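Polyketide synthase (Lyngbya majuscula 19L, PDB 3QIT) forms a terminal alkene in curacin A biosynthesis, as a thioesterase domain that probably hydrolyses a sulfated acyl thioester before carbon dioxide and sulfate are lost. Local coordinates at residues V45-L49 against L279-L284; G63-H69 against S200-I205; D86-Q90 against R116-I120; V100-M104 against H269-I273; V126-L130 against S242-R246. All coordinates share one frame; numbering follows the deposited sequence.

Contact 1: V45-L49 against L279-L284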
# COMPACT_ATOMS: atom_id res chain seq x y z
N VAL B 45 -7.25 25.56 17.38
CA VAL B 45 -6.51 24.96 18.50
C VAL B 45 -5.07 25.50 18.63
O VAL B 45 -4.57 25.72 19.74
CB VAL B 45 -6.49 23.41 18.36
CG1 VAL B 45 -5.69 22.76 19.51
CG2 VAL B 45 -7.93 22.85 18.30
N ALA B 46 -4.40 25.69 17.48
CA ALA B 46 -3.00 26.02 17.45
C ALA B 46 -2.73 27.44 17.99
O ALA B 46 -1.72 27.65 18.70
CB ALA B 46 -2.46 25.89 16.04
N LEU B 47 -3.60 28.40 17.67
CA LEU B 47 -3.33 29.80 18.07
C LEU B 47 -3.13 29.95 19.59
O LEU B 47 -2.10 30.47 20.01
CB LEU B 47 -4.36 30.80 17.49
CG LEU B 47 -4.33 30.87 15.95
CD1 LEU B 47 -5.46 31.72 15.37
CD2 LEU B 47 -2.99 31.36 15.47
N PRO B 48 -4.07 29.44 20.41
CA PRO B 48 -3.86 29.58 21.86
C PRO B 48 -2.66 28.79 22.38
O PRO B 48 -2.03 29.23 23.34
CB PRO B 48 -5.17 29.05 22.48
CG PRO B 48 -5.89 28.39 21.38
CD PRO B 48 -5.44 29.00 20.11
N LEU B 49 -2.34 27.65 21.77
CA LEU B 49 -1.13 26.90 22.17
C LEU B 49 0.14 27.66 21.84
O LEU B 49 1.09 27.69 22.64
CB LEU B 49 -1.06 25.52 21.49
CG LEU B 49 -2.14 24.50 21.84
CD1 LEU B 49 -2.07 23.32 20.86
CD2 LEU B 49 -1.98 24.04 23.28
N LEU B 279 -10.09 22.32 23.84
CA LEU B 279 -9.11 21.33 23.48
C LEU B 279 -7.67 21.84 23.69
O LEU B 279 -6.83 21.13 24.22
CB LEU B 279 -9.36 20.86 22.03
CG LEU B 279 -8.45 19.77 21.51
CD1 LEU B 279 -8.40 18.55 22.43
CD2 LEU B 279 -8.97 19.40 20.09
N ALA B 280 -7.40 23.09 23.32
CA ALA B 280 -6.08 23.66 23.56
C ALA B 280 -5.77 23.63 25.06
O ALA B 280 -4.65 23.27 25.47
CB ALA B 280 -6.01 25.09 23.04
N SER B 281 -6.77 23.99 25.85
CA SER B 281 -6.62 24.06 27.31
C SER B 281 -6.27 22.68 27.86
O SER B 281 -5.37 22.55 28.69
CB SER B 281 -7.90 24.56 27.95
OG SER B 281 -7.73 24.70 29.34
N LEU B 282 -6.96 21.66 27.36
CA LEU B 282 -6.67 20.29 27.78
C LEU B 282 -5.23 19.85 27.43
O LEU B 282 -4.55 19.21 28.23
CB LEU B 282 -7.70 19.37 27.15
CG LEU B 282 -7.51 17.89 27.38
CD1 LEU B 282 -7.59 17.57 28.88
CD2 LEU B 282 -8.64 17.22 26.64
N ILE B 283 -4.78 20.20 26.23
CA ILE B 283 -3.43 19.90 25.77
C ILE B 283 -2.39 20.60 26.67
O ILE B 283 -1.38 19.99 27.02
CB ILE B 283 -3.25 20.31 24.30
CG1 ILE B 283 -4.14 19.42 23.42
CG2 ILE B 283 -1.79 20.19 23.83
CD1 ILE B 283 -4.26 19.92 21.99
N LEU B 284 -2.68 21.85 27.03
CA LEU B 284 -1.79 22.69 27.85
C LEU B 284 -1.59 22.13 29.26
O LEU B 284 -0.58 22.39 29.91
CB LEU B 284 -2.35 24.11 27.95
CG LEU B 284 -2.21 25.02 26.72
CD1 LEU B 284 -3.10 26.26 26.80
CD2 LEU B 284 -0.76 25.41 26.48
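L49, V45 and A280 bury the largest areas where helix 43-51 meets helix 276-284. L49 gives its CD2 branch to the partner helix. This methyl sits 3.6 Å from CG of L284 and 3.9 Å from CG2 of I283, and it also lies 3.5 Å from the carbonyl O of A280. L49 CG stands beside its own backbone N (chi1 -64°), which swings the isobutyl end across to helix 276-284. There L49 and L284 run past one another in opposite directions, while L49 and I283 meet almost at right angles. V45 divides its two methyls: CG1 reaches CD1 of I283 and CG2 reaches CD2 of L279, each pair 4.0 Å apart. A280 is the close point of the backbones. Its CB presses against the first helix between the carbonyl O of V45 (3.7 Å) and CG of P48 (3.7 Å). The small methyl suits short-segment axes 8.9 Å apart at a crossing angle of -46°. Trimming L49 to an alanine would probably open a gap beside I283 and L284 and leave the L284 side chain freer to turn. The pair also rests on the sheet, through L279 on V126 and L265, I283 on I124, and A46 and L47 on W21, as expected of two helices flanking one face of an alpha/beta hydrolase core. No hydrogen bond joins the two segments, so their cohesion comes from apolar fit, which depends on shape and on the exclusion of water.

Contact 2: G63-H69 against S200-I205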
# COMPACT_ATOMS: atom_id res chain seq x y z
N GLY B 63 -1.94 13.68 -0.42
CA GLY B 63 -3.23 13.87 -1.08
C GLY B 63 -4.15 14.93 -0.47
O GLY B 63 -5.22 15.18 -1.00
N HIS B 64 -3.74 15.53 0.65
CA HIS B 64 -4.57 16.51 1.37
C HIS B 64 -3.83 17.84 1.39
O HIS B 64 -2.61 17.89 1.28
CB HIS B 64 -4.74 16.10 2.84
CG HIS B 64 -5.56 14.85 3.03
ND1 HIS B 64 -5.11 13.59 2.72
CD2 HIS B 64 -6.80 14.69 3.55
CE1 HIS B 64 -6.04 12.70 3.03
NE2 HIS B 64 -7.09 13.34 3.52
N GLY B 65 -4.58 18.93 1.52
CA GLY B 65 -3.99 20.26 1.75
C GLY B 65 -3.01 20.62 0.64
O GLY B 65 -3.35 20.52 -0.53
N ARG B 66 -1.79 20.97 1.02
CA ARG B 66 -0.72 21.27 0.05
C ARG B 66 0.35 20.18 -0.11
O ARG B 66 1.34 20.39 -0.82
CB ARG B 66 -0.06 22.62 0.41
CG ARG B 66 -0.99 23.83 0.31
CD ARG B 66 -1.22 24.23 -1.15
NE ARG B 66 -2.28 25.23 -1.31
CZ ARG B 66 -2.12 26.55 -1.22
NH1 ARG B 66 -0.94 27.08 -0.91
NH2 ARG B 66 -3.15 27.34 -1.45
N SER B 67 0.15 19.01 0.51
CA SER B 67 1.07 17.91 0.28
C SER B 67 0.84 17.28 -1.10
O SER B 67 -0.24 17.41 -1.68
CB SER B 67 0.97 16.82 1.36
OG SER B 67 1.57 17.25 2.56
N SER B 68 1.88 16.62 -1.63
CA SER B 68 1.78 15.95 -2.94
C SER B 68 0.63 14.99 -3.03
O SER B 68 0.26 14.33 -2.05
CB SER B 68 3.05 15.13 -3.22
OG SER B 68 4.14 15.98 -3.29
N HIS B 69 0.09 14.87 -4.25
CA HIS B 69 -0.80 13.74 -4.56
C HIS B 69 0.09 12.56 -4.95
O HIS B 69 1.13 12.75 -5.62
CB HIS B 69 -1.73 14.08 -5.71
CG HIS B 69 -2.68 15.19 -5.41
ND1 HIS B 69 -3.73 15.52 -6.24
CD2 HIS B 69 -2.75 16.05 -4.36
CE1 HIS B 69 -4.40 16.54 -5.72
NE2 HIS B 69 -3.82 16.88 -4.58
N SER B 200 -8.53 20.99 -4.33
CA SER B 200 -7.17 20.72 -4.79
C SER B 200 -6.52 19.52 -4.08
O SER B 200 -5.39 19.14 -4.39
CB SER B 200 -6.32 21.99 -4.67
OG SER B 200 -6.23 22.35 -3.32
N TRP B 201 -7.26 18.91 -3.17
CA TRP B 201 -6.88 17.60 -2.62
C TRP B 201 -7.23 16.49 -3.64
O TRP B 201 -7.91 16.74 -4.64
CB TRP B 201 -7.49 17.37 -1.23
CG TRP B 201 -8.99 17.54 -1.09
CD1 TRP B 201 -9.67 18.67 -0.69
CD2 TRP B 201 -9.99 16.54 -1.35
NE1 TRP B 201 -11.03 18.42 -0.64
CE2 TRP B 201 -11.25 17.12 -1.05
CE3 TRP B 201 -9.94 15.19 -1.75
CZ2 TRP B 201 -12.45 16.41 -1.20
CZ3 TRP B 201 -11.14 14.48 -1.89
CH2 TRP B 201 -12.37 15.10 -1.61
N ASP B 202 -6.73 15.28 -3.42
CA ASP B 202 -6.81 14.22 -4.45
C ASP B 202 -8.17 13.55 -4.43
O ASP B 202 -8.48 12.85 -3.48
CB ASP B 202 -5.72 13.17 -4.19
CG ASP B 202 -5.51 12.24 -5.38
OD1 ASP B 202 -6.45 12.08 -6.20
OD2 ASP B 202 -4.39 11.67 -5.49
N ALA B 203 -8.96 13.72 -5.50
CA ALA B 203 -10.32 13.16 -5.53
C ALA B 203 -10.43 11.66 -5.25
O ALA B 203 -11.49 11.17 -4.84
CB ALA B 203 -10.99 13.48 -6.88
N ILE B 204 -9.35 10.91 -5.49
CA ILE B 204 -9.41 9.46 -5.26
C ILE B 204 -9.59 9.10 -3.77
O ILE B 204 -10.10 8.02 -3.45
CB ILE B 204 -8.17 8.75 -5.87
CG1 ILE B 204 -8.48 7.27 -6.15
CG2 ILE B 204 -6.94 8.92 -4.99
CD1 ILE B 204 -9.24 7.03 -7.46
N ILE B 205 -9.23 10.01 -2.86
CA ILE B 205 -9.22 9.73 -1.43
C ILE B 205 -10.62 9.58 -0.85
O ILE B 205 -10.82 8.89 0.14
CB ILE B 205 -8.44 10.83 -0.67
CG1 ILE B 205 -6.99 10.84 -1.13
CG2 ILE B 205 -8.49 10.57 0.83
CD1 ILE B 205 -6.19 11.93 -0.54
O HOH W 1 -3.86 22.62 -2.29
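The imidazole of H69 carries D202 over one face, with D202 CB 3.8 Å from the ring centroid in a CH-pi contact and the carboxylate nearly parallel to the ring, 17° between planes. At the ring's edge H69 NE2 gives a weak, bent hydrogen bond to the carbonyl O of S200 (2.8 Å). I205, modelled in two conformers, probably lies obliquely by the H64 ring, whose nitrogens bond to F62 O and L36 N. W201 stacks on W199; of its side chain, CB makes the close approach, 3.2 Å from the carbonyl O of G63. The same oxygen takes the main backbone bond, from D202 N at 2.9 Å. H64 to S67 form a type II' beta turn, with G65 at a positive phi that favours glycine. This turn belongs to the loop after strand 55-59; its partner follows the small hairpin 190-199, within the long insertion after strand 120-126 that probably forms the thioesterase lid. D202 OD1 accepts from I204 N, met from above the carboxylate plane, in an Asx turn, while OD2 bonds Y76 OH. On the other flank a water bridges G65 O (2.8 Å) and S200 OG (2.6 Å), with a weak bond from R66 NE.

Contact 3: D86-Q90 against R116-I120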
# COMPACT_ATOMS: atom_id res chain seq x y z
N ASP B 86 5.94 9.11 10.70
CA ASP B 86 7.27 8.70 11.23
C ASP B 86 8.37 9.60 10.65
O ASP B 86 9.25 10.08 11.38
CB ASP B 86 7.56 7.24 10.87
CG ASP B 86 8.59 6.57 11.79
OD1 ASP B 86 8.72 6.95 12.98
OD2 ASP B 86 9.25 5.62 11.32
N ARG B 87 8.31 9.86 9.34
CA ARG B 87 9.28 10.76 8.71
C ARG B 87 9.23 12.18 9.32
O ARG B 87 10.28 12.78 9.56
CB ARG B 87 9.05 10.82 7.20
CG ARG B 87 9.99 11.77 6.48
CD ARG B 87 11.44 11.29 6.61
NE ARG B 87 12.39 12.20 5.98
CZ ARG B 87 12.96 13.23 6.61
NH1 ARG B 87 12.68 13.47 7.89
NH2 ARG B 87 13.81 14.00 5.96
N VAL B 88 8.02 12.70 9.56
CA VAL B 88 7.85 14.02 10.16
C VAL B 88 8.46 14.05 11.56
O VAL B 88 9.18 15.00 11.92
CB VAL B 88 6.35 14.42 10.24
CG1 VAL B 88 6.21 15.71 11.04
CG2 VAL B 88 5.75 14.62 8.83
N ILE B 89 8.22 13.00 12.34
CA ILE B 89 8.81 12.92 13.70
C ILE B 89 10.33 12.94 13.65
O ILE B 89 10.99 13.64 14.45
CB ILE B 89 8.29 11.71 14.47
CG1 ILE B 89 6.82 11.93 14.80
CG2 ILE B 89 9.09 11.52 15.80
CD1 ILE B 89 6.07 10.66 15.16
N GLN B 90 10.90 12.20 12.69
CA GLN B 90 12.35 12.17 12.53
C GLN B 90 12.91 13.56 12.23
O GLN B 90 14.07 13.85 12.53
CB GLN B 90 12.80 11.18 11.44
CG GLN B 90 12.31 9.72 11.58
CD GLN B 90 12.36 9.14 12.99
OE1 GLN B 90 13.43 9.08 13.62
NE2 GLN B 90 11.20 8.68 13.48
N ARG B 116 6.65 4.25 18.38
CA ARG B 116 7.68 5.15 18.87
C ARG B 116 7.32 5.73 20.25
O ARG B 116 7.30 6.96 20.42
CB ARG B 116 7.86 6.32 17.90
CG ARG B 116 8.06 5.94 16.43
CD ARG B 116 9.37 5.18 16.25
NE ARG B 116 9.63 4.89 14.83
CZ ARG B 116 10.35 3.86 14.38
NH1 ARG B 116 10.85 2.96 15.23
NH2 ARG B 116 10.53 3.72 13.07
N PRO B 117 7.03 4.87 21.24
CA PRO B 117 6.58 5.41 22.53
C PRO B 117 7.54 6.38 23.20
O PRO B 117 7.09 7.31 23.86
CB PRO B 117 6.41 4.14 23.39
CG PRO B 117 7.25 3.12 22.75
CD PRO B 117 7.10 3.40 21.27
N LYS B 118 8.85 6.19 23.05
CA LYS B 118 9.80 7.06 23.74
C LYS B 118 9.74 8.50 23.23
O LYS B 118 10.16 9.43 23.91
CB LYS B 118 11.23 6.51 23.64
CG LYS B 118 11.39 5.13 24.23
CD LYS B 118 12.82 4.64 24.03
CE LYS B 118 13.03 3.24 24.61
NZ LYS B 118 12.44 2.19 23.73
N LYS B 119 9.18 8.68 22.04
CA LYS B 119 9.07 9.99 21.42
C LYS B 119 7.86 10.80 21.88
O LYS B 119 7.74 11.98 21.55
CB LYS B 119 9.10 9.85 19.89
CG LYS B 119 10.47 9.32 19.41
CD LYS B 119 10.56 9.17 17.90
CE LYS B 119 11.84 8.46 17.48
NZ LYS B 119 13.08 9.21 17.85
N ILE B 120 6.97 10.18 22.65
CA ILE B 120 5.65 10.79 22.91
C ILE B 120 5.47 11.06 24.40
O ILE B 120 5.41 10.12 25.21
CB ILE B 120 4.47 9.89 22.44
CG1 ILE B 120 4.64 9.37 20.99
CG2 ILE B 120 3.12 10.63 22.61
CD1 ILE B 120 4.93 10.42 19.91
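D86 and R116 form a two-pronged salt bridge. R116 approaches side-on, giving NE to D86 OD1 (2.9 Å) and NH2 to D86 OD2 (2.9 Å), both bonds almost straight. Each carboxylate oxygen is met on its syn side, and both oxygens lie close to the guanidinium plane; the two flat groups are turned 23° apart. R116 bends at its second torsion (chi2 -65°), which turns the guanidinium edge toward the D86 carboxylate. Its remaining terminal nitrogen, NH1, makes a salt bridge to D149 of the second subunit, so the arginine is fixed from two sides and links an intrachain contact to the dimer interface.

The amide of Q90 supplies a further polar link within the helix. Its NE2 donates to the carbonyl O of D86 (3.2 Å), which also accepts from Q90 N, and makes a weak bond to D86 OD1. With donors on both oxygens, D86 is likely to stay ionised.

Apolar packing is tight at one point: I89 CG2 lies 3.5 Å from K119 CD, so the lysine uses its aliphatic stem here. The chain then kinks at its last torsion (chi4 -63°), with CE 4.1 Å from Q90 NE2.

Helix 78-91 is thus pinned to the turn between helix 104-115 and strand 120-126. D86 and I89 also rest on I112 of helix 104-115, I120 enters the sheet beside L97 and L99, and L148 of the second subunit packs on D86 and R116.

Contact 4: V100-M104 against H269-I273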
# COMPACT_ATOMS: atom_id res chain seq x y z
N VAL B 100 -1.30 14.80 19.05
CA VAL B 100 -2.74 15.00 19.08
C VAL B 100 -3.27 14.52 17.73
O VAL B 100 -2.67 14.82 16.69
CB VAL B 100 -3.10 16.48 19.23
CG1 VAL B 100 -4.63 16.64 19.40
CG2 VAL B 100 -2.34 17.08 20.44
N GLY B 101 -4.37 13.78 17.72
CA GLY B 101 -4.94 13.31 16.43
C GLY B 101 -6.43 13.39 16.51
O GLY B 101 -6.99 13.24 17.59
N HIS B 102 -7.08 13.65 15.38
CA HIS B 102 -8.54 13.74 15.32
C HIS B 102 -9.09 12.68 14.35
O HIS B 102 -8.68 12.64 13.18
CB HIS B 102 -8.99 15.10 14.81
CG HIS B 102 -10.47 15.18 14.60
ND1 HIS B 102 -11.05 15.28 13.35
CD2 HIS B 102 -11.50 15.15 15.49
CE1 HIS B 102 -12.37 15.32 13.48
NE2 HIS B 102 -12.66 15.23 14.76
N SER B 103 -10.03 11.87 14.82
CA SER B 103 -10.70 10.83 13.97
C SER B 103 -9.70 9.87 13.30
O SER B 103 -8.96 9.20 14.01
CB SER B 103 -11.64 11.49 12.96
OG SER B 103 -12.49 10.51 12.39
N MET B 104 -9.66 9.77 11.96
CA MET B 104 -8.55 9.00 11.33
C MET B 104 -7.16 9.39 11.85
O MET B 104 -6.27 8.54 11.99
CB MET B 104 -8.57 9.07 9.80
CG MET B 104 -7.46 8.22 9.17
SD MET B 104 -7.41 8.37 7.36
CE MET B 104 -6.64 9.97 7.19
N HIS B 269 -18.57 15.68 16.72
CA HIS B 269 -17.40 14.98 16.25
C HIS B 269 -16.23 15.93 15.99
O HIS B 269 -15.06 15.58 16.23
CB HIS B 269 -17.74 14.22 14.96
CG HIS B 269 -16.58 13.49 14.37
ND1 HIS B 269 -15.91 12.48 15.04
CD2 HIS B 269 -15.97 13.61 13.17
CE1 HIS B 269 -14.93 12.03 14.28
NE2 HIS B 269 -14.95 12.68 13.13
N ASN B 270 -16.56 17.13 15.53
CA ASN B 270 -15.53 18.04 15.04
C ASN B 270 -15.04 19.00 16.11
O ASN B 270 -15.17 20.23 16.00
CB ASN B 270 -16.06 18.74 13.80
CG ASN B 270 -16.18 17.79 12.64
OD1 ASN B 270 -15.20 17.13 12.27
ND2 ASN B 270 -17.38 17.69 12.09
N LEU B 271 -14.46 18.43 17.16
CA LEU B 271 -14.05 19.18 18.34
C LEU B 271 -12.95 20.20 18.08
O LEU B 271 -12.84 21.21 18.78
CB LEU B 271 -13.64 18.23 19.46
CG LEU B 271 -14.73 17.41 20.16
CD1 LEU B 271 -14.10 16.49 21.21
CD2 LEU B 271 -15.80 18.30 20.81
N HIS B 272 -12.12 19.94 17.07
CA HIS B 272 -11.08 20.90 16.70
C HIS B 272 -11.67 22.23 16.24
O HIS B 272 -10.97 23.25 16.24
CB HIS B 272 -10.13 20.29 15.64
CG HIS B 272 -10.82 19.88 14.38
ND1 HIS B 272 -11.92 19.04 14.38
CD2 HIS B 272 -10.56 20.16 13.08
CE1 HIS B 272 -12.31 18.84 13.13
NE2 HIS B 272 -11.49 19.50 12.33
N ILE B 273 -12.96 22.23 15.89
CA ILE B 273 -13.65 23.46 15.51
C ILE B 273 -14.65 23.85 16.62
O ILE B 273 -14.66 25.01 17.06
CB ILE B 273 -14.41 23.30 14.17
CG1 ILE B 273 -13.47 22.73 13.09
CG2 ILE B 273 -15.05 24.62 13.74
CD1 ILE B 273 -12.20 23.52 12.88
O HOH W 2 -13.52 12.53 10.56
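H102, at the end of strand 97-102, reaches across to H269, N270 and H272. With CG anti to the backbone N (chi1 174°) its ring projects from the strand into the opposite turn, where NE2 donates to the carbonyl O of H269 (2.8 Å). The acceptor lies in the H102 ring plane, although the donor stands above the carbonyl plane. S103 CB sits toward the rim of one face of the H102 ring, and H272 ND1 lies over the centre of the other. H272 CE1 approaches H102 CE1 to 3.5 Å, the rings oblique at 39°; the H102 and H269 rings are also oblique. H272 NE2 is held by E37, whereas its buried ND1 has no partner in the model. N270 OD1 comes within 3.6 Å of H102 CE1.

S103 has phi 55°, the strained geometry of a turn from strand to helix 104-115. Its OG lies in the plane of the H269 ring, 3.4 Å from NE2, and one water is hydrogen-bonded to both. On its far side H269 passes ND1 to E127 OE1. G101, S103 and G105 fit the GxSxG nucleophile elbow, and S103, H269 and E127 are probably the Ser-His-Glu triad of this alpha/beta hydrolase thioesterase.

Contact 5: V126-L130 against S242-R246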
# COMPACT_ATOMS: atom_id res chain seq x y z
N VAL B 126 -8.48 12.54 19.93
CA VAL B 126 -9.75 13.26 19.84
C VAL B 126 -10.66 12.51 18.90
O VAL B 126 -10.32 12.33 17.72
CB VAL B 126 -9.56 14.70 19.35
CG1 VAL B 126 -10.89 15.48 19.38
CG2 VAL B 126 -8.55 15.42 20.24
N GLU B 127 -11.77 12.00 19.45
CA GLU B 127 -12.77 11.25 18.67
C GLU B 127 -12.16 10.05 17.95
O GLU B 127 -12.23 9.90 16.72
CB GLU B 127 -13.51 12.19 17.71
CG GLU B 127 -14.49 13.11 18.47
CD GLU B 127 -15.80 12.41 18.76
OE1 GLU B 127 -16.44 11.97 17.77
OE2 GLU B 127 -16.18 12.28 19.96
N LEU B 128 -11.58 9.17 18.76
CA LEU B 128 -10.96 7.95 18.27
C LEU B 128 -12.03 6.99 17.79
O LEU B 128 -12.94 6.67 18.54
CB LEU B 128 -10.14 7.30 19.40
CG LEU B 128 -9.44 6.00 18.99
CD1 LEU B 128 -8.19 6.29 18.13
CD2 LEU B 128 -9.10 5.18 20.25
N PRO B 129 -11.95 6.55 16.52
CA PRO B 129 -12.94 5.55 16.07
C PRO B 129 -12.53 4.13 16.45
O PRO B 129 -11.40 3.89 16.86
CB PRO B 129 -12.97 5.74 14.55
CG PRO B 129 -11.70 6.49 14.19
CD PRO B 129 -11.04 7.00 15.45
N LEU B 130 -13.46 3.19 16.33
CA LEU B 130 -13.11 1.78 16.43
C LEU B 130 -13.61 1.15 15.14
O LEU B 130 -14.69 1.53 14.66
CB LEU B 130 -13.80 1.12 17.62
CG LEU B 130 -13.22 1.25 19.03
CD1 LEU B 130 -13.99 0.34 19.99
CD2 LEU B 130 -11.73 0.92 19.05
N SER B 242 -21.28 13.99 20.10
CA SER B 242 -20.80 13.17 18.97
C SER B 242 -21.53 11.84 18.92
O SER B 242 -21.85 11.24 19.95
CB SER B 242 -19.31 12.90 19.05
OG SER B 242 -18.93 12.04 17.96
N LYS B 243 -21.79 11.37 17.70
CA LYS B 243 -22.44 10.09 17.51
C LYS B 243 -21.46 9.07 16.93
O LYS B 243 -21.84 7.96 16.57
CB LYS B 243 -23.68 10.25 16.62
CG LYS B 243 -24.66 11.34 17.09
CD LYS B 243 -25.40 10.92 18.36
CE LYS B 243 -26.02 12.12 19.08
NZ LYS B 243 -26.57 11.76 20.42
N LEU B 244 -20.18 9.46 16.85
CA LEU B 244 -19.14 8.56 16.35
C LEU B 244 -19.09 7.26 17.15
O LEU B 244 -19.12 6.16 16.58
CB LEU B 244 -17.77 9.25 16.36
CG LEU B 244 -16.63 8.35 15.88
CD1 LEU B 244 -16.75 8.10 14.38
CD2 LEU B 244 -15.25 8.94 16.21
N ASN B 245 -19.02 7.38 18.47
CA ASN B 245 -18.92 6.21 19.32
C ASN B 245 -20.23 5.93 20.03
O ASN B 245 -20.75 6.79 20.77
CB ASN B 245 -17.79 6.36 20.33
CG ASN B 245 -16.42 6.26 19.68
OD1 ASN B 245 -16.04 5.20 19.19
ND2 ASN B 245 -15.68 7.36 19.68
N ARG B 246 -20.77 4.74 19.79
CA ARG B 246 -21.92 4.24 20.53
C ARG B 246 -21.46 3.98 21.97
O ARG B 246 -20.26 3.91 22.23
CB ARG B 246 -22.45 2.95 19.88
CG ARG B 246 -22.86 3.09 18.42
CD ARG B 246 -23.12 1.72 17.78
NE ARG B 246 -21.89 0.91 17.73
CZ ARG B 246 -21.86 -0.41 17.58
NH1 ARG B 246 -22.98 -1.12 17.47
NH2 ARG B 246 -20.69 -1.04 17.55
O HOH W 3 -17.17 9.84 20.23
O HOH W 4 -16.08 4.07 16.62
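A very short hydrogen bond joins S242 to E127: OG donates to OE1 at only 2.5 Å, a length to be read with caution. The glutamate has left-handed backbone angles (phi 56°) and a side chain bent at chi2 (-82°), which brings the carboxylate to the serine. S242 OG also accepts from L244 N, 3.1 Å away, forming an ST turn that fixes the hydroxyl. E127 OE1 has a second partner in H269 ND1, in keeping with a probable role as the triad acid, and OE2 is bonded by G239 N and a water.

N245 carries the other polar link. Its ND2 donates to the carbonyl O of L128 (3.0 Å), which lies in the amide plane, and gives another bond to the water on E127 OE2. Its OD1 is joined through a second water to L130 N, 2.8 Å from that water. A leucine in place of N245 would probably leave L128 O without this donor and break both water bridges. Between these polar groups L244 inserts CD2, 3.2 Å from the carbonyl O of E127 and 4.3 Å from CB of P129.

The two loops follow the neighbouring parallel strands 120-126 and 234-239; an acid after the former is seen in other polyketide synthase thioesterases. L128 packs on L236, on A106 and T110 of helix 104-115 and on Y223, while L130 lies against helices 220-229 and 247-256, whose Q253 also bonds L128 O.

The contacts surround the central sheet of the alpha/beta hydrolase fold, contact 2 tying a loop beyond it to the probable lid. Contacts 4 and 5, with centres about 10 Å apart, share the probable active site: S103 and H269 in the first, E127 in the second, and G101 O meets V126 N between adjoining strands. The centre of contact 1 lies about 13 Å from that of contact 4; the two touch through V45, L279 and I283, and helix 276-284 follows helix 271-274. Contact 3 stands at the dimer side. Along the chain contact 1 brackets the other four, so its end meets an early helix, while contact 2 alternates with contacts 4 and 5, and contact 3 with 4.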